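Long-range contacts in agarase (Pseudoalteromonas fuliginea, PDB 6XJ9), which probably hydrolyses the beta-1,4 linkages of agarose, releasing smaller sugars from this algal polysaccharide: residues A[460-465]-A[534-539]; A[544-549]-A[588-593]; A[558-563]-A[581-586]. All blocks are in the same frame, centred on the assembly; numbering follows the deposited sequence.

Interaction 1 (A[460-465]-A[534-539]); sequences KTVSSG and KTVPTK
K460 and V462, on alternate residues of an extended segment, lean onto P537 and T538 in the first turn of helix 537-550. The lysine does this with its aliphatic chain. CG stands anti to the carbonyl carbon (chi1 -76°), and with a near-extended chi2 this lays CD on the proline, which the chain crosses at about a right angle; the bends at chi3 and chi4 then turn CE and NZ. K460 CD comes to 3.5 Å from P537 CD, tighter than an ordinary carbon-carbon contact, and lies 3.8 Å from P537 CG, so the methylene rests on the CD-CG side of the pyrrolidine ring. The still closer approach of the lysine chain to the carbonyl of T535 is doubtful in the model.

Two residues on, the valine uses a single branch. V462 CG1, anti to the carbonyl carbon at chi1 -78°, lies 4.1 Å from T538 CB and 4.5 Å from V536 CG1, straddling the N-cap residue and the second residue of the helix. The T538 and V462 side chains cross almost perpendicularly. The hydroxyl of T538 is hydrogen-bonded to D474 OD1, in the loop that follows strand 471-473. V462 and T538 also both touch T528 and Y594, which places the valine in a buried pocket between the two-stranded sheet and three helices.

The contact thus seats a small antiparallel pair of strands, 461-463 with 471-473, against the start of a helix. No hydrogen bond joins the two segments directly: V462 pairs its backbone with M472. Chemically, cohesion between the segments depends on hydrocarbon contact, while T538 OG1 and T461 O find their polar partners outside it, in D474 and R531.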
ATOM      1  N   LYS A 460      21.850 -42.447  20.794  1.00 25.12           N
ATOM      2  CA  LYS A 460      23.114 -42.245  20.107  1.00 24.84           C
ATOM      3  C   LYS A 460      22.916 -41.304  18.923  1.00 24.47           C
ATOM      4  O   LYS A 460      21.813 -41.172  18.400  1.00 22.96           O
ATOM      5  CB  LYS A 460      23.625 -43.590  19.587  1.00 26.27           C
ATOM      6  CG  LYS A 460      24.227 -44.519  20.634  1.00 28.00           C
ATOM      7  CD  LYS A 460      24.284 -45.954  20.155  1.00 30.02           C
ATOM      8  CE  LYS A 460      25.591 -46.643  20.481  1.00 34.27           C
ATOM      9  NZ  LYS A 460      25.736 -46.884  21.931  1.00 33.20           N
ATOM     10  N   THR A 461      24.007 -40.676  18.477  1.00 24.31           N
ATOM     11  CA  THR A 461      23.913 -39.670  17.433  1.00 25.39           C
ATOM     12  C   THR A 461      24.920 -39.952  16.323  1.00 25.86           C
ATOM     13  O   THR A 461      25.862 -40.722  16.510  1.00 26.30           O
ATOM     14  CB  THR A 461      24.092 -38.269  18.022  1.00 25.84           C
ATOM     15  OG1 THR A 461      25.415 -38.205  18.569  1.00 27.60           O
ATOM     16  CG2 THR A 461      23.051 -37.960  19.076  1.00 25.49           C
ATOM     17  N   VAL A 462      24.666 -39.347  15.158  1.00 25.61           N
ATOM     18  CA  VAL A 462      25.593 -39.336  14.040  1.00 24.43           C
ATOM     19  C   VAL A 462      25.871 -37.880  13.691  1.00 25.84           C
ATOM     20  O   VAL A 462      25.128 -36.984  14.092  1.00 25.22           O
ATOM     21  CB  VAL A 462      25.064 -40.112  12.817  1.00 23.27           C
ATOM     22  CG1 VAL A 462      25.202 -41.618  12.985  1.00 21.18           C
ATOM     23  CG2 VAL A 462      23.655 -39.707  12.399  1.00 20.97           C
ATOM     24  N   SER A 463      26.951 -37.658  12.944  1.00 28.03           N
ATOM     25  CA  SER A 463      27.322 -36.299  12.599  1.00 32.59           C
ATOM     26  C   SER A 463      27.585 -36.202  11.103  1.00 35.28           C
ATOM     27  O   SER A 463      27.854 -37.210  10.452  1.00 34.51           O
ATOM     28  CB  SER A 463      28.517 -35.852  13.389  1.00 33.49           C
ATOM     29  OG  SER A 463      29.013 -34.623  12.878  1.00 35.49           O
ATOM     30  N   SER A 464      27.506 -34.976  10.579  1.00 40.03           N
ATOM     31  CA  SER A 464      27.850 -34.713   9.192  1.00 46.26           C
ATOM     32  C   SER A 464      29.365 -34.579   9.045  1.00 51.90           C
ATOM     33  O   SER A 464      29.891 -34.641   7.937  1.00 54.79           O
ATOM     34  CB  SER A 464      27.145 -33.487   8.698  1.00 46.54           C
ATOM     35  OG  SER A 464      27.460 -32.378   9.526  1.00 48.10           O
ATOM     36  N   GLY A 465      30.058 -34.388  10.174  1.00 54.30           N
ATOM     37  CA  GLY A 465      31.489 -34.129  10.171  1.00 58.43           C
ATOM     38  C   GLY A 465      31.797 -32.633  10.138  1.00 62.45           C
ATOM     39  O   GLY A 465      32.953 -32.245   9.964  1.00 60.09           O
ATOM     40  N   LYS A 534      30.482 -51.503  16.016  1.00 37.72           N
ATOM     41  CA  LYS A 534      30.217 -52.088  17.326  1.00 37.66           C
ATOM     42  C   LYS A 534      29.434 -51.129  18.216  1.00 37.62           C
ATOM     43  O   LYS A 534      28.621 -51.560  19.032  1.00 40.26           O
ATOM     44  CB  LYS A 534      31.521 -52.480  18.031  1.00 40.87           C
ATOM     45  CG  LYS A 534      31.828 -53.972  18.055  1.00 44.07           C
ATOM     46  CD  LYS A 534      33.229 -54.301  18.539  1.00 47.60           C
ATOM     47  CE  LYS A 534      33.710 -55.675  18.116  1.00 48.25           C
ATOM     48  NZ  LYS A 534      32.956 -56.760  18.787  1.00 51.05           N
ATOM     49  N   THR A 535      29.690 -49.825  18.077  1.00 36.57           N
ATOM     50  CA  THR A 535      29.088 -48.860  18.984  1.00 35.23           C
ATOM     51  C   THR A 535      28.229 -47.838  18.237  1.00 34.34           C
ATOM     52  O   THR A 535      27.681 -46.945  18.871  1.00 35.30           O
ATOM     53  CB  THR A 535      30.148 -48.171  19.854  1.00 36.06           C
ATOM     54  OG1 THR A 535      31.138 -47.624  18.987  1.00 37.28           O
ATOM     55  CG2 THR A 535      30.788 -49.100  20.865  1.00 39.06           C
ATOM     56  N   VAL A 536      28.110 -47.969  16.905  1.00 32.03           N
ATOM     57  CA  VAL A 536      27.383 -46.994  16.099  1.00 30.58           C
ATOM     58  C   VAL A 536      26.356 -47.731  15.236  1.00 29.65           C
ATOM     59  O   VAL A 536      26.676 -48.211  14.148  1.00 30.96           O
ATOM     60  CB  VAL A 536      28.338 -46.140  15.235  1.00 28.78           C
ATOM     61  CG1 VAL A 536      27.586 -45.105  14.409  1.00 29.13           C
ATOM     62  CG2 VAL A 536      29.430 -45.466  16.054  1.00 29.19           C
ATOM     63  N   PRO A 537      25.096 -47.883  15.704  1.00 27.86           N
ATOM     64  CA  PRO A 537      24.080 -48.632  14.958  1.00 27.48           C
ATOM     65  C   PRO A 537      23.949 -48.295  13.471  1.00 27.30           C
ATOM     66  O   PRO A 537      23.864 -49.198  12.645  1.00 29.93           O
ATOM     67  CB  PRO A 537      22.800 -48.337  15.744  1.00 26.87           C
ATOM     68  CG  PRO A 537      23.298 -48.171  17.173  1.00 27.59           C
ATOM     69  CD  PRO A 537      24.621 -47.453  17.024  1.00 26.16           C
ATOM     70  N   THR A 538      23.954 -47.002  13.125  1.00 26.24           N
ATOM     71  CA  THR A 538      23.843 -46.617  11.726  1.00 22.98           C
ATOM     72  C   THR A 538      25.008 -47.183  10.916  1.00 23.69           C
ATOM     73  O   THR A 538      24.838 -47.536   9.752  1.00 23.42           O
ATOM     74  CB  THR A 538      23.697 -45.103  11.542  1.00 22.65           C
ATOM     75  OG1 THR A 538      22.450 -44.737  12.137  1.00 21.87           O
ATOM     76  CG2 THR A 538      23.700 -44.709  10.078  1.00 22.03           C
ATOM     77  N   LYS A 539      26.204 -47.236  11.512  1.00 24.39           N
ATOM     78  CA  LYS A 539      27.343 -47.799  10.804  1.00 25.74           C
ATOM     79  C   LYS A 539      27.152 -49.309  10.626  1.00 25.01           C
ATOM     80  O   LYS A 539      27.396 -49.849   9.551  1.00 23.67           O
ATOM     81  CB  LYS A 539      28.668 -47.433  11.483  1.00 27.21           C
ATOM     82  CG  LYS A 539      29.881 -48.227  10.997  1.00 29.13           C
ATOM     83  CD  LYS A 539      30.174 -48.083   9.503  1.00 28.85           C
ATOM     84  CE  LYS A 539      31.419 -48.820   9.049  1.00 29.65           C
ATOM     85  NZ  LYS A 539      32.631 -48.377   9.783  1.00 29.06           N
TER

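Interaction 2 (A[544-549]-A[588-593]); sequences RLMKEK and SILLTA
L545 enters the contact with CG anti to its carbonyl carbon (chi1 -71°) and an extended second torsion (chi2 168°), which sends CD1 straight at L590 and A593; M546 starts in the same way but bends at chi2 and chi3, curling its methyl back to the same leucine. This is helix-helix packing between 537-550 and 584-609, which run in broadly opposing directions, 137° apart, with the axes of the two short segments 10.9 Å from each other at closest approach.

L545 CD1 settles against one turn of the opposing helix, 3.5 Å from A593 CB and 4.1 Å from L590 CD2. The small alanine lets the methyl come close to the helix surface, while the two leucine side chains slide past each other in opposite senses. L590 CD2 is also met by M546 CE at 3.9 Å, making this one methyl the meeting point of two residues from the facing helix. M546 CE further reaches I589 CG2 at 4.3 Å.

Other helices complete the apolar layer: L590 touches V525 and L529 of helix 523-529, and M546 packs on W567 and F570 of helix 567-572. Toward the exposed side the character changes. K549, its chain extended beyond CG, crosses I589 at a slant and carries its ammonium group on to D586, one turn earlier on the helix that holds I589. The same K549 NZ lies 4.1 Å from I589 CD1.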
ATOM      1  N   ARG A 544      26.114 -53.700   6.764  1.00 32.14           N
ATOM      2  CA  ARG A 544      25.185 -54.724   6.306  1.00 32.19           C
ATOM      3  C   ARG A 544      24.913 -54.560   4.810  1.00 32.04           C
ATOM      4  O   ARG A 544      25.012 -55.531   4.060  1.00 30.52           O
ATOM      5  CB  ARG A 544      23.910 -54.691   7.158  1.00 34.66           C
ATOM      6  CG  ARG A 544      23.024 -55.922   7.034  1.00 35.63           C
ATOM      7  CD  ARG A 544      21.683 -55.821   7.736  1.00 38.49           C
ATOM      8  NE  ARG A 544      20.753 -54.834   7.184  1.00 39.11           N
ATOM      9  CZ  ARG A 544      20.107 -54.929   6.020  1.00 39.84           C
ATOM     10  NH1 ARG A 544      19.286 -53.961   5.646  1.00 37.26           N
ATOM     11  NH2 ARG A 544      20.292 -55.972   5.225  1.00 41.14           N
ATOM     12  N   LEU A 545      24.636 -53.314   4.383  1.00 29.62           N
ATOM     13  CA  LEU A 545      24.183 -53.000   3.033  1.00 26.67           C
ATOM     14  C   LEU A 545      25.306 -53.165   2.016  1.00 27.35           C
ATOM     15  O   LEU A 545      25.054 -53.573   0.879  1.00 27.54           O
ATOM     16  CB  LEU A 545      23.625 -51.570   2.984  1.00 26.34           C
ATOM     17  CG  LEU A 545      22.293 -51.370   3.703  1.00 26.88           C
ATOM     18  CD1 LEU A 545      21.954 -49.890   3.853  1.00 25.27           C
ATOM     19  CD2 LEU A 545      21.183 -52.107   2.972  1.00 26.65           C
ATOM     20  N   MET A 546      26.530 -52.793   2.408  1.00 27.53           N
ATOM     21  CA  MET A 546      27.664 -52.879   1.500  1.00 29.75           C
ATOM     22  C   MET A 546      28.101 -54.338   1.311  1.00 31.65           C
ATOM     23  O   MET A 546      28.505 -54.724   0.216  1.00 32.47           O
ATOM     24  CB  MET A 546      28.828 -52.018   2.000  1.00 29.74           C
ATOM     25  CG  MET A 546      28.556 -50.516   1.876  1.00 26.70           C
ATOM     26  SD  MET A 546      28.260 -50.016   0.151  1.00 26.78           S
ATOM     27  CE  MET A 546      26.468 -50.008   0.078  1.00 25.40           C
ATOM     28  N   LYS A 547      28.018 -55.139   2.384  1.00 33.27           N
ATOM     29  CA  LYS A 547      28.321 -56.566   2.338  1.00 37.21           C
ATOM     30  C   LYS A 547      27.258 -57.282   1.506  1.00 38.97           C
ATOM     31  O   LYS A 547      27.562 -58.226   0.779  1.00 41.58           O
ATOM     32  CB  LYS A 547      28.347 -57.179   3.743  1.00 33.31           C
ATOM     33  CG  LYS A 547      29.539 -56.807   4.613  1.00 33.19           C
ATOM     34  CD  LYS A 547      29.425 -57.345   6.024  1.00 31.72           C
ATOM     35  CE  LYS A 547      30.526 -56.846   6.929  1.00 30.44           C
ATOM     36  NZ  LYS A 547      30.169 -57.011   8.356  1.00 28.19           N
ATOM     37  N   GLU A 548      26.008 -56.826   1.625  1.00 40.39           N
ATOM     38  CA  GLU A 548      24.926 -57.379   0.830  1.00 41.95           C
ATOM     39  C   GLU A 548      25.187 -57.107  -0.651  1.00 42.43           C
ATOM     40  O   GLU A 548      24.878 -57.950  -1.487  1.00 45.65           O
ATOM     41  CB  GLU A 548      23.583 -56.801   1.278  1.00 42.94           C
ATOM     42  CG  GLU A 548      22.402 -57.315   0.475  1.00 44.02           C
ATOM     43  CD  GLU A 548      21.139 -56.474   0.582  1.00 46.32           C
ATOM     44  OE1 GLU A 548      21.253 -55.248   0.802  1.00 47.54           O
ATOM     45  OE2 GLU A 548      20.044 -57.042   0.442  1.00 46.04           O
ATOM     46  N   LYS A 549      25.775 -55.941  -0.960  1.00 39.66           N
ATOM     47  CA  LYS A 549      25.991 -55.516  -2.337  1.00 35.94           C
ATOM     48  C   LYS A 549      27.264 -56.137  -2.914  1.00 36.33           C
ATOM     49  O   LYS A 549      27.293 -56.469  -4.098  1.00 36.26           O
ATOM     50  CB  LYS A 549      25.997 -53.987  -2.476  1.00 32.54           C
ATOM     51  CG  LYS A 549      26.579 -53.437  -3.777  1.00 32.21           C
ATOM     52  CD  LYS A 549      26.104 -52.036  -4.162  1.00 30.36           C
ATOM     53  CE  LYS A 549      26.836 -51.464  -5.358  1.00 29.46           C
ATOM     54  NZ  LYS A 549      26.353 -50.108  -5.721  1.00 28.34           N
ATOM     55  N   SER A 588      24.687 -42.764  -1.913  1.00 23.41           N
ATOM     56  CA  SER A 588      23.276 -42.509  -2.142  1.00 22.79           C
ATOM     57  C   SER A 588      22.408 -43.576  -1.477  1.00 21.50           C
ATOM     58  O   SER A 588      21.366 -43.255  -0.911  1.00 20.26           O
ATOM     59  CB  SER A 588      23.018 -42.419  -3.612  1.00 23.54           C
ATOM     60  OG  SER A 588      21.891 -41.600  -3.853  1.00 27.58           O
ATOM     61  N   ILE A 589      22.847 -44.840  -1.556  1.00 20.13           N
ATOM     62  CA  ILE A 589      22.147 -45.975  -0.966  1.00 20.55           C
ATOM     63  C   ILE A 589      22.147 -45.822   0.554  1.00 20.90           C
ATOM     64  O   ILE A 589      21.117 -46.020   1.205  1.00 20.64           O
ATOM     65  CB  ILE A 589      22.786 -47.307  -1.429  1.00 20.57           C
ATOM     66  CG1 ILE A 589      22.349 -47.676  -2.855  1.00 22.52           C
ATOM     67  CG2 ILE A 589      22.511 -48.439  -0.450  1.00 19.45           C
ATOM     68  CD1 ILE A 589      23.115 -48.843  -3.464  1.00 23.36           C
ATOM     69  N   LEU A 590      23.304 -45.412   1.093  1.00 19.70           N
ATOM     70  CA  LEU A 590      23.511 -45.286   2.526  1.00 20.21           C
ATOM     71  C   LEU A 590      22.702 -44.106   3.066  1.00 19.46           C
ATOM     72  O   LEU A 590      21.974 -44.266   4.049  1.00 20.99           O
ATOM     73  CB  LEU A 590      25.013 -45.182   2.828  1.00 19.16           C
ATOM     74  CG  LEU A 590      25.852 -46.412   2.460  1.00 20.63           C
ATOM     75  CD1 LEU A 590      27.308 -46.264   2.908  1.00 21.45           C
ATOM     76  CD2 LEU A 590      25.253 -47.688   3.028  1.00 20.26           C
ATOM     77  N   LEU A 591      22.761 -42.954   2.390  1.00 18.65           N
ATOM     78  CA  LEU A 591      21.960 -41.805   2.812  1.00 19.10           C
ATOM     79  C   LEU A 591      20.457 -42.106   2.718  1.00 19.21           C
ATOM     80  O   LEU A 591      19.706 -41.797   3.643  1.00 20.30           O
ATOM     81  CB  LEU A 591      22.353 -40.542   2.041  1.00 18.44           C
ATOM     82  CG  LEU A 591      21.581 -39.275   2.435  1.00 19.54           C
ATOM     83  CD1 LEU A 591      21.774 -38.969   3.920  1.00 18.94           C
ATOM     84  CD2 LEU A 591      22.021 -38.081   1.593  1.00 18.80           C
ATOM     85  N   THR A 592      20.010 -42.725   1.625  1.00 20.16           N
ATOM     86  CA  THR A 592      18.609 -43.127   1.519  1.00 21.43           C
ATOM     87  C   THR A 592      18.218 -44.025   2.694  1.00 21.73           C
ATOM     88  O   THR A 592      17.150 -43.852   3.265  1.00 23.04           O
ATOM     89  CB  THR A 592      18.300 -43.829   0.190  1.00 22.86           C
ATOM     90  OG1 THR A 592      18.687 -42.935  -0.850  1.00 22.32           O
ATOM     91  CG2 THR A 592      16.833 -44.169   0.019  1.00 24.29           C
ATOM     92  N   ALA A 593      19.084 -44.991   3.035  1.00 21.04           N
ATOM     93  CA  ALA A 593      18.809 -45.972   4.072  1.00 20.27           C
ATOM     94  C   ALA A 593      18.649 -45.283   5.429  1.00 19.64           C
ATOM     95  O   ALA A 593      17.778 -45.640   6.223  1.00 18.63           O
ATOM     96  CB  ALA A 593      19.907 -47.024   4.111  1.00 19.07           C
TER

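Interaction 3 (A[558-563]-A[581-586]); sequences KVWHLN and EEQLVD
The indole of W560 has Q583 CB over one face and the carboxylate of D586 at its edge. The methylene stands above the five-membered ring, 3.6 Å from Q583 CB to the centroid of the W560 pyrrole, in a CH-pi contact displaced toward the rim; the nearest ring atom, W560 CD1, is 3.4 Å from Q583 CB. At the edge, W560 NE1 donates a nearly straight hydrogen bond (169°) of 2.7 Å to D586 OD2. The oxygen lies in the ring plane; relative to the carboxylate, which is turned 34° from the indole, the donor comes on the anti side and somewhat out of plane.

Q583 is placed by a first torsion of 71°, with CG between the backbone N and the carbonyl carbon. From there the chain extends, and its amide has two fixed ends: NE2 bonds to D577 O, while a water donates to Q583 OE1 at 2.8 Å and to W560 O at 2.7 Å. Alongside, V559 CG1 packs 3.6 Å from E582 CB, and V559 O is held by N580 ND2.

These contacts join the C-terminal end of helix 553-560 to the type I turn E581-L584 that leads into helix 584-609. M546 and I576 add to the packing round the indole. A phenylalanine in place of W560 would probably leave D586 OD2 without its indole donor and open a gap beside Q583 and M546. D586 OD2 is also hydrogen-bonded to Y550 OH, and OD1 is salt-bridged to K549. With its charge balanced by a lysine and both oxygens engaged, the buried aspartate is likely to stay ionised, its carboxylate fixed in rotation by partners from separate helices.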
ATOM      1  N   LYS A 558      37.639 -51.987  -4.992  1.00 41.69           N
ATOM      2  CA  LYS A 558      37.771 -51.639  -6.397  1.00 42.76           C
ATOM      3  C   LYS A 558      36.954 -50.383  -6.689  1.00 40.49           C
ATOM      4  O   LYS A 558      37.442 -49.450  -7.323  1.00 39.22           O
ATOM      5  CB  LYS A 558      37.304 -52.793  -7.288  1.00 47.14           C
ATOM      6  CG  LYS A 558      38.203 -54.022  -7.307  1.00 50.81           C
ATOM      7  CD  LYS A 558      37.747 -55.094  -8.281  1.00 53.32           C
ATOM      8  CE  LYS A 558      38.074 -54.768  -9.724  1.00 55.55           C
ATOM      9  NZ  LYS A 558      37.769 -55.908 -10.621  1.00 57.66           N
ATOM     10  N   VAL A 559      35.704 -50.367  -6.218  1.00 40.25           N
ATOM     11  CA  VAL A 559      34.790 -49.298  -6.587  1.00 37.29           C
ATOM     12  C   VAL A 559      35.198 -48.017  -5.862  1.00 34.80           C
ATOM     13  O   VAL A 559      35.297 -46.966  -6.486  1.00 33.25           O
ATOM     14  CB  VAL A 559      33.312 -49.693  -6.369  1.00 39.49           C
ATOM     15  CG1 VAL A 559      32.354 -48.566  -6.739  1.00 37.08           C
ATOM     16  CG2 VAL A 559      32.952 -50.942  -7.159  1.00 38.28           C
ATOM     17  N   TRP A 560      35.513 -48.137  -4.565  1.00 34.36           N
ATOM     18  CA  TRP A 560      35.783 -47.000  -3.695  1.00 32.18           C
ATOM     19  C   TRP A 560      37.243 -46.545  -3.799  1.00 34.09           C
ATOM     20  O   TRP A 560      37.594 -45.490  -3.262  1.00 35.51           O
ATOM     21  CB  TRP A 560      35.396 -47.327  -2.240  1.00 29.18           C
ATOM     22  CG  TRP A 560      33.928 -47.475  -1.947  1.00 28.43           C
ATOM     23  CD1 TRP A 560      32.931 -47.813  -2.818  1.00 27.28           C
ATOM     24  CD2 TRP A 560      33.290 -47.314  -0.662  1.00 25.75           C
ATOM     25  NE1 TRP A 560      31.722 -47.866  -2.172  1.00 26.09           N
ATOM     26  CE2 TRP A 560      31.913 -47.574  -0.844  1.00 26.94           C
ATOM     27  CE3 TRP A 560      33.742 -46.975   0.619  1.00 26.01           C
ATOM     28  CZ2 TRP A 560      30.993 -47.490   0.204  1.00 25.17           C
ATOM     29  CZ3 TRP A 560      32.837 -46.913   1.660  1.00 24.35           C
ATOM     30  CH2 TRP A 560      31.480 -47.163   1.451  1.00 25.39           C
ATOM     31  N   HIS A 561      38.068 -47.337  -4.501  0.50 34.56           N
ATOM     32  CA  HIS A 561      39.500 -47.122  -4.668  0.50 35.02           C
ATOM     33  C   HIS A 561      40.206 -47.144  -3.314  0.50 34.40           C
ATOM     34  O   HIS A 561      40.955 -46.230  -2.984  0.50 34.50           O
ATOM     35  CB  HIS A 561      39.800 -45.860  -5.492  0.50 35.71           C
ATOM     36  CG  HIS A 561      41.107 -45.909  -6.214  0.50 36.76           C
ATOM     37  ND1 HIS A 561      41.412 -46.903  -7.129  0.50 37.17           N
ATOM     38  CD2 HIS A 561      42.181 -45.090  -6.176  0.50 37.07           C
ATOM     39  CE1 HIS A 561      42.619 -46.697  -7.617  0.50 36.75           C
ATOM     40  NE2 HIS A 561      43.113 -45.592  -7.045  0.50 37.11           N
ATOM     41  N   LEU A 562      39.948 -48.203  -2.543  1.00 34.98           N
ATOM     42  CA  LEU A 562      40.557 -48.386  -1.239  1.00 36.47           C
ATOM     43  C   LEU A 562      41.323 -49.705  -1.223  1.00 39.21           C
ATOM     44  O   LEU A 562      41.314 -50.444  -2.203  1.00 37.91           O
ATOM     45  CB  LEU A 562      39.458 -48.361  -0.171  1.00 35.92           C
ATOM     46  CG  LEU A 562      38.747 -47.016  -0.016  1.00 34.37           C
ATOM     47  CD1 LEU A 562      37.577 -47.122   0.949  1.00 32.17           C
ATOM     48  CD2 LEU A 562      39.723 -45.936   0.424  1.00 33.51           C
ATOM     49  N   ASN A 563      41.980 -49.967  -0.090  1.00 45.13           N
ATOM     50  CA  ASN A 563      42.798 -51.142   0.132  1.00 47.35           C
ATOM     51  C   ASN A 563      42.510 -51.659   1.538  1.00 48.31           C
ATOM     52  O   ASN A 563      43.426 -51.859   2.332  1.00 50.05           O
ATOM     53  CB  ASN A 563      44.287 -50.831  -0.063  1.00 52.10           C
ATOM     54  CG  ASN A 563      44.666 -50.590  -1.511  1.00 55.59           C
ATOM     55  OD1 ASN A 563      44.433 -51.439  -2.373  1.00 61.40           O
ATOM     56  ND2 ASN A 563      45.263 -49.441  -1.791  1.00 56.35           N
ATOM     57  N   GLU A 581      34.570 -41.093  -7.371  1.00 29.40           N
ATOM     58  CA  GLU A 581      33.233 -40.811  -7.869  1.00 31.40           C
ATOM     59  C   GLU A 581      32.376 -42.072  -7.896  1.00 31.83           C
ATOM     60  O   GLU A 581      31.154 -41.978  -7.800  1.00 31.32           O
ATOM     61  CB  GLU A 581      33.282 -40.243  -9.286  1.00 33.01           C
ATOM     62  CG  GLU A 581      33.796 -38.819  -9.336  1.00 36.64           C
ATOM     63  CD  GLU A 581      33.962 -38.291 -10.747  1.00 36.42           C
ATOM     64  OE1 GLU A 581      33.141 -38.650 -11.609  1.00 38.72           O
ATOM     65  OE2 GLU A 581      34.923 -37.547 -10.984  1.00 36.01           O
ATOM     66  N   GLU A 582      33.025 -43.238  -8.033  1.00 31.58           N
ATOM     67  CA  GLU A 582      32.327 -44.495  -8.244  1.00 31.98           C
ATOM     68  C   GLU A 582      31.491 -44.849  -7.014  1.00 30.38           C
ATOM     69  O   GLU A 582      30.414 -45.416  -7.149  1.00 29.10           O
ATOM     70  CB  GLU A 582      33.294 -45.629  -8.608  1.00 36.78           C
ATOM     71  CG  GLU A 582      33.847 -45.546 -10.022  1.00 39.37           C
ATOM     72  CD  GLU A 582      34.785 -44.377 -10.265  1.00 40.75           C
ATOM     73  OE1 GLU A 582      35.591 -44.072  -9.374  1.00 42.35           O
ATOM     74  OE2 GLU A 582      34.681 -43.756 -11.335  1.00 46.85           O
ATOM     75  N   GLN A 583      31.990 -44.493  -5.823  1.00 29.41           N
ATOM     76  CA  GLN A 583      31.348 -44.830  -4.563  1.00 26.67           C
ATOM     77  C   GLN A 583      30.057 -44.043  -4.344  1.00 27.15           C
ATOM     78  O   GLN A 583      29.289 -44.401  -3.455  1.00 26.56           O
ATOM     79  CB  GLN A 583      32.268 -44.508  -3.385  1.00 27.51           C
ATOM     80  CG  GLN A 583      32.427 -43.011  -3.143  1.00 26.05           C
ATOM     81  CD  GLN A 583      33.636 -42.710  -2.298  1.00 25.77           C
ATOM     82  OE1 GLN A 583      34.003 -43.479  -1.415  1.00 27.26           O
ATOM     83  NE2 GLN A 583      34.257 -41.574  -2.563  1.00 26.16           N
ATOM     84  N   LEU A 584      29.818 -42.983  -5.133  1.00 27.25           N
ATOM     85  CA  LEU A 584      28.723 -42.065  -4.835  1.00 26.86           C
ATOM     86  C   LEU A 584      27.375 -42.778  -4.973  1.00 27.70           C
ATOM     87  O   LEU A 584      26.381 -42.365  -4.375  1.00 24.21           O
ATOM     88  CB  LEU A 584      28.822 -40.805  -5.709  1.00 26.23           C
ATOM     89  CG  LEU A 584      29.967 -39.839  -5.385  1.00 27.40           C
ATOM     90  CD1 LEU A 584      29.855 -38.562  -6.206  1.00 27.25           C
ATOM     91  CD2 LEU A 584      30.024 -39.491  -3.893  1.00 27.61           C
ATOM     92  N   VAL A 585      27.354 -43.890  -5.719  1.00 28.03           N
ATOM     93  CA  VAL A 585      26.120 -44.652  -5.871  1.00 28.69           C
ATOM     94  C   VAL A 585      25.805 -45.322  -4.532  1.00 28.49           C
ATOM     95  O   VAL A 585      24.650 -45.357  -4.099  1.00 28.48           O
ATOM     96  CB  VAL A 585      26.165 -45.634  -7.066  1.00 28.88           C
ATOM     97  CG1 VAL A 585      25.078 -46.696  -6.988  1.00 29.14           C
ATOM     98  CG2 VAL A 585      26.081 -44.907  -8.401  1.00 28.65           C
ATOM     99  N   ASP A 586      26.857 -45.790  -3.856  1.00 26.45           N
ATOM    100  CA  ASP A 586      26.760 -46.381  -2.531  1.00 26.35           C
ATOM    101  C   ASP A 586      26.432 -45.318  -1.477  1.00 25.70           C
ATOM    102  O   ASP A 586      25.666 -45.592  -0.551  1.00 25.48           O
ATOM    103  CB  ASP A 586      28.026 -47.180  -2.203  1.00 27.90           C
ATOM    104  CG  ASP A 586      28.303 -48.253  -3.247  1.00 30.45           C
ATOM    105  OD1 ASP A 586      27.335 -48.870  -3.696  1.00 34.36           O
ATOM    106  OD2 ASP A 586      29.474 -48.423  -3.640  1.00 30.09           O
TER
HETATM  107  O   HOH W   1      36.741 -44.048  -1.156  1.00 33.98           O

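Along the chain, interaction 1 closes before interaction 2 opens, and the segments of interaction 3 both fall between the two halves of interaction 2. Helix 537-550 supplies interactions 1 and 2, helix 584-609 supplies interactions 2 and 3, and helix 553-560 follows directly on 537-550. The centres of interactions 1 and 2 are about 15 Å apart. Those of interactions 2 and 3 are separated by about 13 Å, and those of interactions 1 and 3 by about 21 Å. Only interactions 2 and 3 touch, bridged by K549 NZ to D586 OD1 (2.6 Å) and by M546 SD packed on W560 CZ2 (3.7 Å). Together they tie a peripheral helical cluster and a two-stranded sheet into one unit.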